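Local coordinates for periplasmic binding protein (PDB 4RY8) that probably serves as the solute-binding component of a sugar transporter, and holds 5-methylthioribose in a cleft between its two domains, at residues C[16-30]-C[67-80]. Sequence-based numbering, arbitrary orientation.
Sequences VRIALVREVGEGSFF and FITQRVDAIIIDHG. With SR1 (5-S-methyl-5-thio-alpha-D-ribofuranose), chain G.
F30 turns the edge of its ring toward the face of H79 in an offset edge-to-face pair, planes at 67°, with F30 CE1 3.4 Å from H79 CE1. The imidazole is gripped at both nitrogens, and so is probably doubly protonated: ND1 gives a hydrogen bond to D78 OD1 at 2.6 Å, tilted from the ring plane, and NE2 donates a nearly straight one to the ring oxygen O4 of SR1, 3.0 Å away. The two bonds, with D78 as second-shell partner behind the sugar-binding H79, probably fix the ring's rotation. F29 lays one face against the sugar, its CZ 3.5 Å from C2 of SR1, while its CD1 sits over the centre of the F30 ring. With an alanine in place of F29, the sugar would probably lose that flat cover and F30 the ring lying over its face. G80 N donates a hydrogen bond to E23 OE1, tying together the loops after the two strands.

Behind the site, strands 17-22 and 74-78 run parallel: A19 backbone-bonds to A74 and I76, V21 to I76 and D78, and E23 N, just past the strand, to D78 O. A19 CB stands over the centre of the F67 ring, a CH-pi contact, and V21 CG2 packs on CD2 of that ring at 3.5 Å. At the far end R17 N donates a nearly straight hydrogen bond to the anti side of D73 OD1, out of the carboxylate plane, and the R17 chain, bent at chi3 (-56°), lets NH2 donate one of 2.7 Å to Q70 O, which lies in the guanidinium plane. Ligand-binding loops at the C-terminal ends of parallel strands, lining an interdomain cleft, are characteristic of the type I periplasmic binding protein fold.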
ATOM      1  N   VAL C  16      -8.881  29.110  24.618  1.00 42.54           N
ATOM      2  CA  VAL C  16      -8.038  28.354  23.670  1.00 39.90           C
ATOM      3  C   VAL C  16      -8.463  28.657  22.234  1.00 49.12           C
ATOM      4  O   VAL C  16      -9.578  28.279  21.810  1.00 33.76           O
ATOM      5  CB  VAL C  16      -8.120  26.823  23.888  1.00 44.98           C
ATOM      6  CG1 VAL C  16      -7.229  26.085  22.867  1.00 40.07           C
ATOM      7  CG2 VAL C  16      -7.735  26.475  25.317  1.00 39.16           C
ATOM      8  N   ARG C  17      -7.582  29.332  21.489  1.00 35.30           N
ATOM      9  CA  ARG C  17      -7.869  29.708  20.107  1.00 34.29           C
ATOM     10  C   ARG C  17      -7.005  28.911  19.141  1.00 33.85           C
ATOM     11  O   ARG C  17      -5.794  28.893  19.256  1.00 32.56           O
ATOM     12  CB  ARG C  17      -7.668  31.215  19.908  1.00 36.36           C
ATOM     13  CG  ARG C  17      -8.738  32.053  20.620  1.00 39.94           C
ATOM     14  CD  ARG C  17      -8.527  33.548  20.470  1.00 42.78           C
ATOM     15  NE  ARG C  17      -7.188  33.916  20.937  1.00 57.24           N
ATOM     16  CZ  ARG C  17      -6.301  34.635  20.249  1.00 51.66           C
ATOM     17  NH1 ARG C  17      -6.596  35.140  19.050  1.00 75.70           N
ATOM     18  NH2 ARG C  17      -5.112  34.870  20.776  1.00 52.10           N
ATOM     19  N   ILE C  18      -7.654  28.254  18.185  1.00 35.41           N
ATOM     20  CA  ILE C  18      -6.985  27.421  17.189  1.00 32.10           C
ATOM     21  C   ILE C  18      -7.361  27.942  15.798  1.00 33.98           C
ATOM     22  O   ILE C  18      -8.547  28.027  15.459  1.00 33.51           O
ATOM     23  CB  ILE C  18      -7.413  25.946  17.339  1.00 30.34           C
ATOM     24  CG1 ILE C  18      -6.930  25.388  18.686  1.00 33.13           C
ATOM     25  CG2 ILE C  18      -6.921  25.081  16.188  1.00 28.51           C
ATOM     26  CD1 ILE C  18      -7.712  24.170  19.112  1.00 40.80           C
ATOM     27  N   ALA C  19      -6.346  28.278  15.002  1.00 28.96           N
ATOM     28  CA  ALA C  19      -6.544  28.794  13.653  1.00 28.04           C
ATOM     29  C   ALA C  19      -6.363  27.714  12.601  1.00 26.68           C
ATOM     30  O   ALA C  19      -5.370  26.981  12.595  1.00 27.41           O
ATOM     31  CB  ALA C  19      -5.576  29.944  13.375  1.00 26.82           C
ATOM     32  N   LEU C  20      -7.313  27.647  11.688  1.00 24.65           N
ATOM     33  CA  LEU C  20      -7.276  26.708  10.598  1.00 25.97           C
ATOM     34  C   LEU C  20      -7.006  27.529   9.370  1.00 23.22           C
ATOM     35  O   LEU C  20      -7.828  28.365   8.979  1.00 31.33           O
ATOM     36  CB  LEU C  20      -8.627  25.975  10.466  1.00 24.17           C
ATOM     37  CG  LEU C  20      -8.775  25.144   9.193  1.00 23.65           C
ATOM     38  CD1 LEU C  20      -7.685  24.071   9.041  1.00 27.27           C
ATOM     39  CD2 LEU C  20     -10.124  24.468   9.122  1.00 29.77           C
ATOM     40  N   VAL C  21      -5.842  27.327   8.777  1.00 24.10           N
ATOM     41  CA  VAL C  21      -5.446  28.087   7.605  1.00 22.61           C
ATOM     42  C   VAL C  21      -5.366  27.125   6.447  1.00 24.33           C
ATOM     43  O   VAL C  21      -4.512  26.240   6.434  1.00 24.91           O
ATOM     44  CB  VAL C  21      -4.084  28.780   7.808  1.00 27.38           C
ATOM     45  CG1 VAL C  21      -3.672  29.536   6.544  1.00 28.91           C
ATOM     46  CG2 VAL C  21      -4.163  29.720   8.979  1.00 26.35           C
ATOM     47  N   ARG C  22      -6.230  27.322   5.451  1.00 22.19           N
ATOM     48  CA  ARG C  22      -6.363  26.393   4.352  1.00 23.93           C
ATOM     49  C   ARG C  22      -5.985  26.984   3.054  1.00 21.27           C
ATOM     50  O   ARG C  22      -6.368  28.083   2.774  1.00 29.73           O
ATOM     51  CB  ARG C  22      -7.826  25.990   4.184  1.00 25.15           C
ATOM     52  CG  ARG C  22      -8.518  25.536   5.460  1.00 31.83           C
ATOM     53  CD  ARG C  22      -9.951  25.989   5.420  1.00 53.02           C
ATOM     54  NE  ARG C  22     -10.765  24.977   4.798  1.00 42.72           N
ATOM     55  CZ  ARG C  22     -11.906  25.182   4.143  1.00 34.70           C
ATOM     56  NH1 ARG C  22     -12.435  26.394   3.931  1.00 41.54           N
ATOM     57  NH2 ARG C  22     -12.523  24.120   3.674  1.00 32.38           N
ATOM     58  N   GLU C  23      -5.358  26.207   2.204  1.00 20.25           N
ATOM     59  CA  GLU C  23      -5.078  26.657   0.842  1.00 22.75           C
ATOM     60  C   GLU C  23      -6.335  26.620  -0.012  1.00 29.55           C
ATOM     61  O   GLU C  23      -6.570  27.507  -0.824  1.00 27.44           O
ATOM     62  CB  GLU C  23      -4.000  25.783   0.193  1.00 21.35           C
ATOM     63  CG  GLU C  23      -3.460  26.342  -1.131  1.00 24.34           C
ATOM     64  CD  GLU C  23      -2.607  25.362  -1.983  1.00 24.73           C
ATOM     65  OE1 GLU C  23      -2.210  24.260  -1.534  1.00 27.91           O
ATOM     66  OE2 GLU C  23      -2.319  25.693  -3.153  1.00 33.10           O
ATOM     67  N   VAL C  24      -7.158  25.601   0.180  1.00 22.42           N
ATOM     68  CA  VAL C  24      -8.169  25.261  -0.803  1.00 30.30           C
ATOM     69  C   VAL C  24      -9.445  24.895  -0.056  1.00 27.45           C
ATOM     70  O   VAL C  24      -9.383  24.238   0.965  1.00 24.58           O
ATOM     71  CB  VAL C  24      -7.674  24.061  -1.662  1.00 41.97           C
ATOM     72  CG1 VAL C  24      -8.818  23.355  -2.392  1.00 35.20           C
ATOM     73  CG2 VAL C  24      -6.620  24.536  -2.650  1.00 62.40           C
ATOM     74  N   GLY C  25     -10.584  25.342  -0.554  1.00 27.01           N
ATOM     75  CA  GLY C  25     -11.857  25.032   0.091  1.00 33.16           C
ATOM     76  C   GLY C  25     -12.965  24.532  -0.822  1.00 26.45           C
ATOM     77  O   GLY C  25     -14.063  24.288  -0.337  1.00 28.22           O
ATOM     78  N   GLU C  26     -12.696  24.340  -2.119  1.00 27.15           N
ATOM     79  CA  GLU C  26     -13.742  23.976  -3.076  1.00 31.49           C
ATOM     80  C   GLU C  26     -14.187  22.505  -3.003  1.00 26.43           C
ATOM     81  O   GLU C  26     -13.392  21.622  -2.859  1.00 25.11           O
ATOM     82  CB  GLU C  26     -13.338  24.333  -4.513  1.00 29.30           C
ATOM     83  CG  GLU C  26     -12.257  23.487  -5.152  1.00 37.73           C
ATOM     84  CD  GLU C  26     -12.076  23.824  -6.630  1.00 23.76           C
ATOM     85  OE1 GLU C  26     -13.058  23.723  -7.412  1.00 31.53           O
ATOM     86  OE2 GLU C  26     -10.960  24.184  -7.004  1.00 34.54           O
ATOM     87  N   GLY C  27     -15.479  22.262  -3.119  1.00 27.16           N
ATOM     88  CA  GLY C  27     -15.993  20.894  -3.225  1.00 31.57           C
ATOM     89  C   GLY C  27     -16.345  20.275  -1.880  1.00 28.85           C
ATOM     90  O   GLY C  27     -15.830  20.702  -0.828  1.00 26.83           O
ATOM     91  N   SER C  28     -17.219  19.262  -1.927  1.00 25.60           N
ATOM     92  CA  SER C  28     -17.749  18.618  -0.723  1.00 32.33           C
ATOM     93  C   SER C  28     -16.707  17.945   0.217  1.00 24.27           C
ATOM     94  O   SER C  28     -16.832  18.032   1.438  1.00 29.24           O
ATOM     95  CB  SER C  28     -18.899  17.636  -1.096  1.00 31.07           C
ATOM     96  OG  SER C  28     -19.259  16.882   0.055  1.00 40.20           O
ATOM     97  N   PHE C  29     -15.693  17.280  -0.306  1.00 25.20           N
ATOM     98  CA  PHE C  29     -14.606  16.792   0.558  1.00 26.56           C
ATOM     99  C   PHE C  29     -14.154  17.852   1.554  1.00 23.94           C
ATOM    100  O   PHE C  29     -14.110  17.617   2.749  1.00 34.54           O
ATOM    101  CB  PHE C  29     -13.389  16.299  -0.247  1.00 24.38           C
ATOM    102  CG  PHE C  29     -12.210  15.922   0.627  1.00 25.21           C
ATOM    103  CD1 PHE C  29     -11.343  16.897   1.147  1.00 36.45           C
ATOM    104  CD2 PHE C  29     -11.999  14.616   0.968  1.00 21.59           C
ATOM    105  CE1 PHE C  29     -10.291  16.551   1.989  1.00 40.94           C
ATOM    106  CE2 PHE C  29     -10.972  14.257   1.800  1.00 22.27           C
ATOM    107  CZ  PHE C  29     -10.103  15.220   2.308  1.00 32.74           C
ATOM    108  N   PHE C  30     -13.846  19.030   1.043  1.00 28.13           N
ATOM    109  CA  PHE C  30     -13.269  20.080   1.846  1.00 28.56           C
ATOM    110  C   PHE C  30     -14.341  20.714   2.735  1.00 37.48           C
ATOM    111  O   PHE C  30     -14.060  21.080   3.874  1.00 25.00           O
ATOM    112  CB  PHE C  30     -12.584  21.103   0.944  1.00 28.73           C
ATOM    113  CG  PHE C  30     -11.240  20.652   0.444  1.00 26.35           C
ATOM    114  CD1 PHE C  30     -10.191  20.483   1.339  1.00 28.02           C
ATOM    115  CD2 PHE C  30     -11.002  20.433  -0.902  1.00 34.49           C
ATOM    116  CE1 PHE C  30      -8.934  20.054   0.901  1.00 31.78           C
ATOM    117  CE2 PHE C  30      -9.764  20.019  -1.348  1.00 33.28           C
ATOM    118  CZ  PHE C  30      -8.718  19.839  -0.446  1.00 25.43           C
ATOM    119  N   PHE C  67      -2.428  35.255  12.209  1.00 33.11           N
ATOM    120  CA  PHE C  67      -2.671  34.403  13.376  1.00 35.63           C
ATOM    121  C   PHE C  67      -1.491  34.394  14.355  1.00 36.11           C
ATOM    122  O   PHE C  67      -1.696  34.278  15.581  1.00 32.99           O
ATOM    123  CB  PHE C  67      -3.113  33.000  12.954  1.00 30.52           C
ATOM    124  CG  PHE C  67      -4.498  32.973  12.373  1.00 31.76           C
ATOM    125  CD1 PHE C  67      -5.569  33.502  13.086  1.00 35.04           C
ATOM    126  CD2 PHE C  67      -4.735  32.458  11.109  1.00 36.25           C
ATOM    127  CE1 PHE C  67      -6.845  33.497  12.562  1.00 35.00           C
ATOM    128  CE2 PHE C  67      -6.010  32.451  10.576  1.00 30.19           C
ATOM    129  CZ  PHE C  67      -7.060  32.980  11.300  1.00 36.78           C
ATOM    130  N   ILE C  68      -0.269  34.548  13.829  1.00 32.71           N
ATOM    131  CA  ILE C  68       0.925  34.677  14.686  1.00 39.68           C
ATOM    132  C   ILE C  68       0.812  35.930  15.555  1.00 43.70           C
ATOM    133  O   ILE C  68       0.907  35.862  16.795  1.00 38.19           O
ATOM    134  CB  ILE C  68       2.244  34.677  13.876  1.00 32.71           C
ATOM    135  CG1 ILE C  68       2.504  33.275  13.333  1.00 36.87           C
ATOM    136  CG2 ILE C  68       3.408  35.073  14.765  1.00 34.78           C
ATOM    137  CD1 ILE C  68       3.604  33.153  12.294  1.00 35.98           C
ATOM    138  N   THR C  69       0.558  37.056  14.900  1.00 45.08           N
ATOM    139  CA  THR C  69       0.335  38.337  15.584  1.00 42.72           C
ATOM    140  C   THR C  69      -0.738  38.236  16.660  1.00 40.69           C
ATOM    141  O   THR C  69      -0.536  38.699  17.776  1.00 44.86           O
ATOM    142  CB  THR C  69      -0.070  39.408  14.575  1.00 41.04           C
ATOM    143  OG1 THR C  69       0.978  39.524  13.608  1.00 42.81           O
ATOM    144  CG2 THR C  69      -0.291  40.760  15.268  1.00 50.27           C
ATOM    145  N   GLN C  70      -1.868  37.617  16.327  1.00 36.79           N
ATOM    146  CA  GLN C  70      -2.931  37.378  17.320  1.00 39.79           C
ATOM    147  C   GLN C  70      -2.512  36.404  18.451  1.00 40.09           C
ATOM    148  O   GLN C  70      -3.264  36.226  19.426  1.00 41.82           O
ATOM    149  CB  GLN C  70      -4.188  36.854  16.616  1.00 37.20           C
ATOM    150  CG  GLN C  70      -4.799  37.827  15.596  1.00 41.48           C
ATOM    151  CD  GLN C  70      -5.913  37.184  14.789  1.00 45.27           C
ATOM    152  OE1 GLN C  70      -6.629  36.316  15.301  1.00 49.41           O
ATOM    153  NE2 GLN C  70      -6.059  37.584  13.517  1.00 43.48           N
ATOM    154  N   ARG C  71      -1.337  35.770  18.311  1.00 35.45           N
ATOM    155  CA  ARG C  71      -0.847  34.782  19.270  1.00 38.41           C
ATOM    156  C   ARG C  71      -1.956  33.770  19.609  1.00 45.45           C
ATOM    157  O   ARG C  71      -2.309  33.586  20.769  1.00 34.11           O
ATOM    158  CB  ARG C  71      -0.363  35.419  20.584  1.00 47.06           C
ATOM    159  CG  ARG C  71       0.401  36.735  20.482  1.00 56.52           C
ATOM    160  CD  ARG C  71       0.112  37.579  21.725  1.00 53.85           C
ATOM    161  NE  ARG C  71       0.951  38.766  21.842  1.00 62.50           N
ATOM    162  CZ  ARG C  71       0.852  39.662  22.825  1.00 94.55           C
ATOM    163  NH1 ARG C  71      -0.052  39.504  23.789  1.00 87.86           N
ATOM    164  NH2 ARG C  71       1.664  40.718  22.851  1.00 81.30           N
ATOM    165  N   VAL C  72      -2.519  33.139  18.591  1.00 37.47           N
ATOM    166  CA  VAL C  72      -3.381  31.967  18.820  1.00 34.60           C
ATOM    167  C   VAL C  72      -2.545  30.875  19.507  1.00 38.09           C
ATOM    168  O   VAL C  72      -1.313  30.880  19.440  1.00 29.28           O
ATOM    169  CB  VAL C  72      -3.983  31.430  17.498  1.00 33.76           C
ATOM    170  CG1 VAL C  72      -4.869  32.489  16.846  1.00 37.03           C
ATOM    171  CG2 VAL C  72      -2.890  30.980  16.521  1.00 30.80           C
ATOM    172  N   ASP C  73      -3.231  29.974  20.195  1.00 32.53           N
ATOM    173  CA  ASP C  73      -2.595  28.856  20.828  1.00 33.92           C
ATOM    174  C   ASP C  73      -1.990  27.843  19.815  1.00 30.53           C
ATOM    175  O   ASP C  73      -0.929  27.241  20.050  1.00 31.50           O
ATOM    176  CB  ASP C  73      -3.614  28.187  21.770  1.00 36.70           C
ATOM    177  CG  ASP C  73      -4.067  29.111  22.869  1.00 32.71           C
ATOM    178  OD1 ASP C  73      -5.030  29.895  22.679  1.00 36.46           O
ATOM    179  OD2 ASP C  73      -3.415  29.087  23.925  1.00 35.02           O
ATOM    180  N   ALA C  74      -2.655  27.650  18.684  1.00 29.22           N
ATOM    181  CA  ALA C  74      -2.125  26.761  17.660  1.00 28.44           C
ATOM    182  C   ALA C  74      -2.651  27.086  16.282  1.00 29.05           C
ATOM    183  O   ALA C  74      -3.740  27.644  16.142  1.00 26.20           O
ATOM    184  CB  ALA C  74      -2.481  25.310  18.010  1.00 41.26           C
ATOM    185  N   ILE C  75      -1.852  26.734  15.268  1.00 24.93           N
ATOM    186  CA  ILE C  75      -2.256  26.797  13.881  1.00 24.09           C
ATOM    187  C   ILE C  75      -2.305  25.405  13.203  1.00 22.46           C
ATOM    188  O   ILE C  75      -1.331  24.631  13.250  1.00 22.11           O
ATOM    189  CB  ILE C  75      -1.303  27.743  13.114  1.00 25.88           C
ATOM    190  CG1 ILE C  75      -1.228  29.081  13.829  1.00 38.11           C
ATOM    191  CG2 ILE C  75      -1.797  27.964  11.697  1.00 25.30           C
ATOM    192  CD1 ILE C  75      -0.187  30.028  13.274  1.00 28.58           C
ATOM    193  N   ILE C  76      -3.424  25.103  12.549  1.00 22.07           N
ATOM    194  CA  ILE C  76      -3.475  24.018  11.604  1.00 22.23           C
ATOM    195  C   ILE C  76      -3.192  24.575  10.197  1.00 25.52           C
ATOM    196  O   ILE C  76      -3.896  25.461   9.694  1.00 29.35           O
ATOM    197  CB  ILE C  76      -4.840  23.319  11.614  1.00 22.96           C
ATOM    198  CG1 ILE C  76      -5.180  22.922  13.053  1.00 25.84           C
ATOM    199  CG2 ILE C  76      -4.836  22.095  10.715  1.00 20.96           C
ATOM    200  CD1 ILE C  76      -6.659  22.776  13.297  1.00 33.19           C
ATOM    201  N   ILE C  77      -2.144  24.072   9.581  1.00 24.20           N
ATOM    202  CA  ILE C  77      -1.869  24.347   8.196  1.00 20.61           C
ATOM    203  C   ILE C  77      -2.366  23.223   7.275  1.00 23.87           C
ATOM    204  O   ILE C  77      -1.878  22.080   7.281  1.00 22.07           O
ATOM    205  CB  ILE C  77      -0.414  24.669   7.980  1.00 25.45           C
ATOM    206  CG1 ILE C  77      -0.038  25.822   8.915  1.00 25.87           C
ATOM    207  CG2 ILE C  77      -0.205  25.066   6.527  1.00 26.91           C
ATOM    208  CD1 ILE C  77       1.380  26.262   8.786  1.00 35.52           C
ATOM    209  N   ASP C  78      -3.340  23.596   6.451  1.00 20.15           N
ATOM    210  CA  ASP C  78      -4.027  22.708   5.566  1.00 20.24           C
ATOM    211  C   ASP C  78      -3.618  22.942   4.110  1.00 19.51           C
ATOM    212  O   ASP C  78      -3.975  23.960   3.544  1.00 21.62           O
ATOM    213  CB  ASP C  78      -5.494  23.008   5.740  1.00 31.26           C
ATOM    214  CG  ASP C  78      -6.349  21.927   5.252  1.00 47.21           C
ATOM    215  OD1 ASP C  78      -6.167  21.605   4.071  1.00 33.74           O
ATOM    216  OD2 ASP C  78      -7.169  21.405   6.054  1.00 33.48           O
ATOM    217  N   HIS C  79      -2.949  21.958   3.520  1.00 19.47           N
ATOM    218  CA  HIS C  79      -2.342  22.052   2.209  1.00 18.18           C
ATOM    219  C   HIS C  79      -1.260  23.146   2.219  1.00 24.57           C
ATOM    220  O   HIS C  79      -0.649  23.415   3.262  1.00 23.88           O
ATOM    221  CB  HIS C  79      -3.380  22.219   1.112  1.00 19.33           C
ATOM    222  CG  HIS C  79      -4.265  21.036   0.948  1.00 21.68           C
ATOM    223  ND1 HIS C  79      -5.009  20.539   1.986  1.00 25.62           N
ATOM    224  CD2 HIS C  79      -4.519  20.241  -0.115  1.00 27.62           C
ATOM    225  CE1 HIS C  79      -5.688  19.490   1.576  1.00 22.40           C
ATOM    226  NE2 HIS C  79      -5.417  19.283   0.308  1.00 24.03           N
ATOM    227  N   GLY C  80      -1.032  23.771   1.069  1.00 20.32           N
ATOM    228  CA  GLY C  80      -0.005  24.782   0.924  1.00 20.09           C
ATOM    229  C   GLY C  80       1.236  24.099   0.410  1.00 23.11           C
ATOM    230  O   GLY C  80       1.236  22.920   0.212  1.00 31.30           O
TER
HETATM  231  CS  SR1 G 401      -6.231  19.885  -4.393  1.00 25.10           C
HETATM  232  S   SR1 G 401      -5.608  18.638  -3.288  1.00 20.45           S
HETATM  233  C5  SR1 G 401      -7.147  17.686  -3.257  1.00 25.11           C
HETATM  234  C4  SR1 G 401      -7.021  16.458  -2.359  1.00 20.17           C
HETATM  235  O4  SR1 G 401      -6.675  16.931  -1.098  1.00 23.29           O
HETATM  236  C1  SR1 G 401      -7.397  16.240  -0.058  1.00 43.30           C
HETATM  237  O1  SR1 G 401      -6.463  15.556   0.706  1.00 27.28           O
HETATM  238  C2  SR1 G 401      -8.383  15.268  -0.686  1.00 30.48           C
HETATM  239  O2  SR1 G 401      -8.146  13.849  -0.483  1.00 20.18           O
HETATM  240  C3  SR1 G 401      -8.295  15.648  -2.151  1.00 21.80           C
HETATM  241  O3  SR1 G 401      -8.293  14.487  -2.971  1.00 22.86           O
HETATM  242  O   HOH W   1      -6.862  23.332   1.903  1.00 27.23           O